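PDB 3N6Q: YghZ aldo-keto reductase from Escherichia coli, which probably acts as an NADPH-dependent reductase of carbonyl compounds. Local coordinates for residues 79-84 and 90-95; 57-62 and 132-137. All coordinates share one frame; numbering follows the deposited sequence.

Overall arrangement
Contact 1 (79-84 with 90-95) lies outside the barrel wall, its centre about 17 Å from the centre of the chain, where helix 72-84 packs on strand 93-98. Contact 2 (57-62 with 132-137) lies inside, about 8 Å from that centre, and joins two strands that flank strand 93-98. The touching residues of both are buried, but only contact 1 has an exposed flank, where a magnesium ion binds. Their chemistry follows their place: methyl groups alone meet between helix and strand, whereas inside the barrel polar side chains gather round a water. Strand 93-98 links the two, with I94 facing the helix and S95 the interior.

Contact 1: residues 79-84 and 90-95; sequences RLLRED and DELIIS. With MG (magnesium ion), chain J.
L81 turns CG away from its carbonyl carbon, chi1 -81°, and an extended second torsion, chi2 -162°, spreads its two methyls towards L92 and I94 respectively. I94 answers in kind: with CG1 anti to the carbonyl carbon (chi1 -65°), CD1 is carried out to the helix. The two side chains meet tip to tip, L81 CD1 lying 3.8 Å from I94 CD1. The other branch makes a different approach, for L81 and L92 run past one another in opposite directions and touch flank to flank, L81 CD2 at 3.7 Å from L92 CD1. One leucine thus divides itself between two partners, both at ordinary van der Waals distance. No hydrogen bond crosses between the segments, whose closest CA atoms, those of L81 and L92, are 10.1 Å apart.

The opposite flank of the helix is polar. E83 stretches away from the strand and binds the magnesium ion through a single oxygen, OE2 at 1.8 Å, shorter than usual for magnesium, so the exact length is doubtful; its OE1 forms a salt bridge with R46 of helix 42-54. R46 also bridges to D84, which holds R50 as well, so charged pairs tie the last turn of helix 72-84 to the neighbouring helix.

L129 covers both L81 and I94, while F53 of helix 42-54 touches L92. Helix 72-84 and strand 93-98 are the second half of a right-handed beta-alpha-beta unit that begins with strand 59-61, the repeating element of a TIM barrel.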
loop_
_atom_site.group_PDB
_atom_site.type_symbol
_atom_site.label_atom_id
_atom_site.label_comp_id
_atom_site.label_asym_id
_atom_site.label_seq_id
_atom_site.Cartn_x
_atom_site.Cartn_y
_atom_site.Cartn_z
ATOM N N ARG B 79 -8.808 -14.477 -23.435
ATOM C CA ARG B 79 -10.144 -14.780 -24.007
ATOM C C ARG B 79 -10.581 -16.173 -23.588
ATOM O O ARG B 79 -11.758 -16.417 -23.235
ATOM C CB ARG B 79 -10.027 -14.775 -25.512
ATOM C CG ARG B 79 -9.795 -13.392 -26.118
ATOM C CD ARG B 79 -9.851 -13.480 -27.651
ATOM N NE ARG B 79 -11.216 -13.782 -28.129
ATOM C CZ ARG B 79 -11.537 -14.048 -29.399
ATOM N NH1 ARG B 79 -10.606 -14.039 -30.357
ATOM N NH2 ARG B 79 -12.801 -14.318 -29.721
ATOM N N LEU B 80 -9.651 -17.121 -23.715
ATOM C CA LEU B 80 -9.977 -18.521 -23.372
ATOM C C LEU B 80 -10.220 -18.689 -21.900
ATOM O O LEU B 80 -11.107 -19.499 -21.505
ATOM C CB LEU B 80 -8.920 -19.502 -23.903
ATOM C CG LEU B 80 -8.856 -19.519 -25.425
ATOM C CD1 LEU B 80 -7.619 -20.339 -25.846
ATOM C CD2 LEU B 80 -10.137 -20.161 -25.994
ATOM N N LEU B 81 -9.511 -17.905 -21.056
ATOM C CA LEU B 81 -9.753 -17.928 -19.611
ATOM C C LEU B 81 -11.181 -17.497 -19.321
ATOM O O LEU B 81 -11.876 -18.114 -18.490
ATOM C CB LEU B 81 -8.827 -16.987 -18.853
ATOM C CG LEU B 81 -7.391 -17.235 -18.426
ATOM C CD1 LEU B 81 -7.093 -16.163 -17.296
ATOM C CD2 LEU B 81 -7.258 -18.701 -17.899
ATOM N N ARG B 82 -11.604 -16.405 -19.967
ATOM C CA ARG B 82 -12.964 -15.902 -19.771
ATOM C C ARG B 82 -13.997 -16.889 -20.301
ATOM O O ARG B 82 -15.042 -17.078 -19.681
ATOM C CB ARG B 82 -13.161 -14.502 -20.397
ATOM C CG ARG B 82 -12.539 -13.390 -19.568
ATOM C CD ARG B 82 -12.692 -11.972 -20.198
ATOM N NE ARG B 82 -12.284 -11.910 -21.602
ATOM C CZ ARG B 82 -11.136 -11.390 -22.026
ATOM N NH1 ARG B 82 -10.274 -10.855 -21.180
ATOM N NH2 ARG B 82 -10.865 -11.376 -23.305
ATOM N N GLU B 83 -13.736 -17.509 -21.449
ATOM C CA GLU B 83 -14.725 -18.404 -22.077
ATOM C C GLU B 83 -14.840 -19.743 -21.332
ATOM O O GLU B 83 -15.959 -20.196 -21.010
ATOM C CB GLU B 83 -14.436 -18.656 -23.567
ATOM C CG GLU B 83 -14.882 -17.500 -24.532
ATOM C CD GLU B 83 -14.792 -17.870 -26.002
ATOM O OE1 GLU B 83 -14.397 -19.015 -26.279
ATOM O OE2 GLU B 83 -15.221 -17.059 -26.903
ATOM N N ASP B 84 -13.689 -20.329 -20.955
ATOM C CA ASP B 84 -13.671 -21.726 -20.478
ATOM C C ASP B 84 -13.223 -21.897 -19.027
ATOM O O ASP B 84 -13.420 -22.979 -18.444
ATOM C CB ASP B 84 -12.750 -22.550 -21.368
ATOM C CG ASP B 84 -13.339 -22.835 -22.744
ATOM O OD1 ASP B 84 -14.575 -22.693 -22.949
ATOM O OD2 ASP B 84 -12.559 -23.285 -23.605
ATOM N N ASP B 90 -8.750 -19.808 -9.772
ATOM C CA ASP B 90 -8.038 -19.999 -8.508
ATOM C C ASP B 90 -7.395 -21.407 -8.383
ATOM O O ASP B 90 -6.695 -21.671 -7.394
ATOM C CB ASP B 90 -8.945 -19.690 -7.289
ATOM C CG ASP B 90 -9.381 -18.182 -7.260
ATOM O OD1 ASP B 90 -8.719 -17.334 -7.949
ATOM O OD2 ASP B 90 -10.261 -17.838 -6.457
ATOM N N GLU B 91 -7.604 -22.224 -9.390
ATOM C CA GLU B 91 -6.908 -23.509 -9.531
ATOM C C GLU B 91 -5.683 -23.409 -10.461
ATOM O O GLU B 91 -5.076 -24.444 -10.775
ATOM C CB GLU B 91 -7.906 -24.548 -10.076
ATOM C CG GLU B 91 -8.888 -24.937 -8.969
ATOM C CD GLU B 91 -10.028 -25.793 -9.459
ATOM O OE1 GLU B 91 -9.792 -26.863 -10.036
ATOM O OE2 GLU B 91 -11.181 -25.411 -9.205
ATOM N N LEU B 92 -5.446 -22.219 -11.054
ATOM C CA LEU B 92 -4.388 -22.045 -12.056
ATOM C C LEU B 92 -3.242 -21.209 -11.510
ATOM O O LEU B 92 -3.471 -20.270 -10.712
ATOM C CB LEU B 92 -4.909 -21.295 -13.320
ATOM C CG LEU B 92 -6.091 -21.976 -14.014
ATOM C CD1 LEU B 92 -6.394 -21.143 -15.310
ATOM C CD2 LEU B 92 -5.724 -23.444 -14.383
ATOM N N ILE B 93 -2.023 -21.514 -11.946
ATOM C CA ILE B 93 -0.854 -20.633 -11.691
ATOM C C ILE B 93 -0.423 -20.036 -13.010
ATOM O O ILE B 93 -0.079 -20.738 -13.952
ATOM C CB ILE B 93 0.350 -21.424 -11.071
ATOM C CG1 ILE B 93 -0.089 -22.171 -9.830
ATOM C CG2 ILE B 93 1.605 -20.484 -10.854
ATOM C CD1 ILE B 93 -0.574 -21.202 -8.663
ATOM N N ILE B 94 -0.682 -18.737 -13.139
ATOM C CA ILE B 94 -0.454 -18.062 -14.400
ATOM C C ILE B 94 0.786 -17.187 -14.216
ATOM O O ILE B 94 0.852 -16.379 -13.291
ATOM C CB ILE B 94 -1.688 -17.171 -14.780
ATOM C CG1 ILE B 94 -2.924 -18.066 -15.029
ATOM C CG2 ILE B 94 -1.286 -16.292 -16.012
ATOM C CD1 ILE B 94 -4.261 -17.313 -15.068
ATOM N N SER B 95 1.764 -17.280 -15.120
ATOM C CA SER B 95 2.885 -16.389 -15.010
ATOM C C SER B 95 3.015 -15.460 -16.235
ATOM O O SER B 95 2.451 -15.743 -17.317
ATOM C CB SER B 95 4.184 -17.160 -14.864
ATOM O OG SER B 95 4.264 -18.014 -16.009
HETATM MG MG MG J . -15.596 -17.419 -28.659
#

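Contact 2: residues 57-62 and 132-137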
loop_
_atom_site.group_PDB
_atom_site.type_symbol
_atom_site.label_atom_id
_atom_site.label_comp_id
_atom_site.label_asym_id
_atom_site.label_seq_id
_atom_site.Cartn_x
_atom_site.Cartn_y
_atom_site.Cartn_z
ATOM N N ILE B 57 -2.437 -30.336 -15.404
ATOM C CA ILE B 57 -1.455 -29.248 -15.588
ATOM C C ILE B 57 -2.135 -27.930 -15.201
ATOM O O ILE B 57 -3.039 -27.472 -15.888
ATOM C CB ILE B 57 -0.947 -29.216 -16.995
ATOM C CG1 ILE B 57 -0.238 -30.557 -17.306
ATOM C CG2 ILE B 57 -0.002 -28.008 -17.194
ATOM C CD1 ILE B 57 0.241 -30.605 -18.688
ATOM N N THR B 58 -1.688 -27.350 -14.106
ATOM C CA THR B 58 -2.340 -26.190 -13.504
ATOM C C THR B 58 -1.481 -24.930 -13.734
ATOM O O THR B 58 -1.913 -23.799 -13.343
ATOM C CB THR B 58 -2.473 -26.357 -12.020
ATOM O OG1 THR B 58 -1.175 -26.717 -11.507
ATOM C CG2 THR B 58 -3.495 -27.459 -11.645
ATOM N N HIS B 59 -0.328 -25.085 -14.397
ATOM C CA HIS B 59 0.613 -23.926 -14.549
ATOM C C HIS B 59 0.815 -23.653 -16.044
ATOM O O HIS B 59 1.140 -24.556 -16.865
ATOM C CB HIS B 59 2.006 -24.180 -13.854
ATOM C CG HIS B 59 3.000 -23.063 -14.061
ATOM N ND1 HIS B 59 2.612 -21.726 -14.087
ATOM C CD2 HIS B 59 4.346 -23.074 -14.266
ATOM C CE1 HIS B 59 3.685 -20.965 -14.330
ATOM N NE2 HIS B 59 4.757 -21.752 -14.398
ATOM N N PHE B 60 0.423 -22.416 -16.407
ATOM C CA PHE B 60 0.404 -21.876 -17.757
ATOM C C PHE B 60 1.398 -20.720 -17.727
ATOM O O PHE B 60 1.229 -19.739 -16.992
ATOM C CB PHE B 60 -1.018 -21.394 -18.077
ATOM C CG PHE B 60 -1.995 -22.527 -18.155
ATOM C CD1 PHE B 60 -2.054 -23.267 -19.293
ATOM C CD2 PHE B 60 -2.501 -23.079 -16.999
ATOM C CE1 PHE B 60 -2.817 -24.430 -19.358
ATOM C CE2 PHE B 60 -3.246 -24.269 -17.042
ATOM C CZ PHE B 60 -3.417 -24.911 -18.237
ATOM N N ASP B 61 2.419 -20.815 -18.566
ATOM C CA ASP B 61 3.537 -19.869 -18.487
ATOM C C ASP B 61 3.541 -18.990 -19.754
ATOM O O ASP B 61 3.629 -19.480 -20.869
ATOM C CB ASP B 61 4.870 -20.644 -18.337
ATOM C CG ASP B 61 6.116 -19.724 -18.350
ATOM O OD1 ASP B 61 6.395 -19.095 -17.290
ATOM O OD2 ASP B 61 6.808 -19.636 -19.396
ATOM N N LEU B 62 3.448 -17.678 -19.540
ATOM C CA LEU B 62 3.344 -16.687 -20.625
ATOM C C LEU B 62 4.518 -15.720 -20.522
ATOM O O LEU B 62 5.317 -15.816 -19.574
ATOM C CB LEU B 62 2.036 -15.917 -20.508
ATOM C CG LEU B 62 0.874 -16.864 -20.867
ATOM C CD1 LEU B 62 0.148 -17.454 -19.642
ATOM C CD2 LEU B 62 -0.172 -16.128 -21.817
ATOM N N VAL B 132 -1.155 -11.711 -11.640
ATOM C CA VAL B 132 -0.589 -12.985 -12.113
ATOM C C VAL B 132 -0.066 -13.720 -10.880
ATOM O O VAL B 132 0.220 -13.102 -9.856
ATOM C CB VAL B 132 0.620 -12.773 -13.090
ATOM C CG1 VAL B 132 0.106 -12.321 -14.479
ATOM C CG2 VAL B 132 1.781 -11.870 -12.469
ATOM N N ASP B 133 0.036 -15.035 -10.950
ATOM C CA ASP B 133 0.603 -15.742 -9.768
ATOM C C ASP B 133 2.122 -15.566 -9.686
ATOM O O ASP B 133 2.681 -15.436 -8.596
ATOM C CB ASP B 133 0.250 -17.216 -9.946
ATOM C CG ASP B 133 -1.250 -17.397 -9.988
ATOM O OD1 ASP B 133 -1.849 -17.431 -8.897
ATOM O OD2 ASP B 133 -1.848 -17.430 -11.079
ATOM N N ILE B 134 2.780 -15.507 -10.839
ATOM C CA ILE B 134 4.251 -15.271 -10.837
ATOM C C ILE B 134 4.615 -14.224 -11.868
ATOM O O ILE B 134 4.165 -14.314 -13.002
ATOM C CB ILE B 134 5.079 -16.559 -11.171
ATOM C CG1 ILE B 134 4.530 -17.752 -10.333
ATOM C CG2 ILE B 134 6.545 -16.298 -10.871
ATOM C CD1 ILE B 134 5.162 -19.121 -10.701
ATOM N N PHE B 135 5.350 -13.192 -11.449
ATOM C CA PHE B 135 5.843 -12.216 -12.415
ATOM C C PHE B 135 7.359 -12.373 -12.485
ATOM O O PHE B 135 8.000 -12.381 -11.439
ATOM C CB PHE B 135 5.457 -10.797 -11.972
ATOM C CG PHE B 135 5.951 -9.723 -12.936
ATOM C CD1 PHE B 135 5.656 -9.810 -14.316
ATOM C CD2 PHE B 135 6.679 -8.649 -12.470
ATOM C CE1 PHE B 135 6.130 -8.761 -15.224
ATOM C CE2 PHE B 135 7.107 -7.605 -13.327
ATOM C CZ PHE B 135 6.887 -7.688 -14.681
ATOM N N TYR B 136 7.938 -12.523 -13.677
ATOM C CA TYR B 136 9.412 -12.722 -13.838
ATOM C C TYR B 136 10.098 -11.469 -14.405
ATOM O O TYR B 136 9.622 -10.891 -15.383
ATOM C CB TYR B 136 9.642 -13.741 -14.938
ATOM C CG TYR B 136 9.467 -15.195 -14.495
ATOM C CD1 TYR B 136 10.586 -15.974 -14.118
ATOM C CD2 TYR B 136 8.193 -15.813 -14.580
ATOM C CE1 TYR B 136 10.466 -17.367 -13.858
ATOM C CE2 TYR B 136 8.045 -17.204 -14.265
ATOM C CZ TYR B 136 9.194 -17.967 -13.927
ATOM O OH TYR B 136 9.004 -19.310 -13.670
ATOM N N SER B 137 11.352 -11.237 -13.970
ATOM C CA SER B 137 12.334 -10.634 -14.847
ATOM C C SER B 137 12.770 -11.684 -15.879
ATOM O O SER B 137 13.372 -12.730 -15.499
ATOM C CB SER B 137 13.519 -10.146 -13.970
ATOM O OG SER B 137 14.514 -9.676 -14.853
HETATM O O HOH W 1 6.990 -20.295 -14.852
#
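H59, D61 and Y136 converge on one water. H59 and D61 share a conformation: each has CG anti to the backbone N (chi1 177° for H59), which swings imidazole and carboxylate off their strand towards strand 132-137. H59 meets the water in the plane of its ring, at the edge, with NE2 2.7 Å from the water oxygen. The water donates to D61 OD1 at 2.8 Å, and Y136 OH closes the set with a short 2.5 Å bond to it.

Y136 keeps CG beside its backbone N, chi1 -80°, which directs the phenol across at strand 59-61. D61 and the ring cross at about a right angle, their planes 88° apart, and D61 OD1 comes to 3.9 Å from Y136 CE2. One step nearer the start of the strands, I134 contributes the one apolar touch, its CD1 lying obliquely to the H59 ring at 4.3 Å from CE1.

The strands themselves stay well apart, with D61 and I134 CA atoms 9.0 Å from each other, because strand 93-98 runs between them. That strand supplies further polar partners: I93 O takes the H59 ND1 bond, S95 OG bonds D61 OD1, and K97 makes a salt bridge with D61 OD2 and a cation-pi contact with Y136.

Water and side-chain bonds, with that to I93 O, therefore hold both D61 oxygens and both H59 nitrogens in a buried setting. The aspartate-lysine pair at the strand ends is consistent with the catalytic site of aldo-keto reductases, and the water would then be a direct partner of that aspartate.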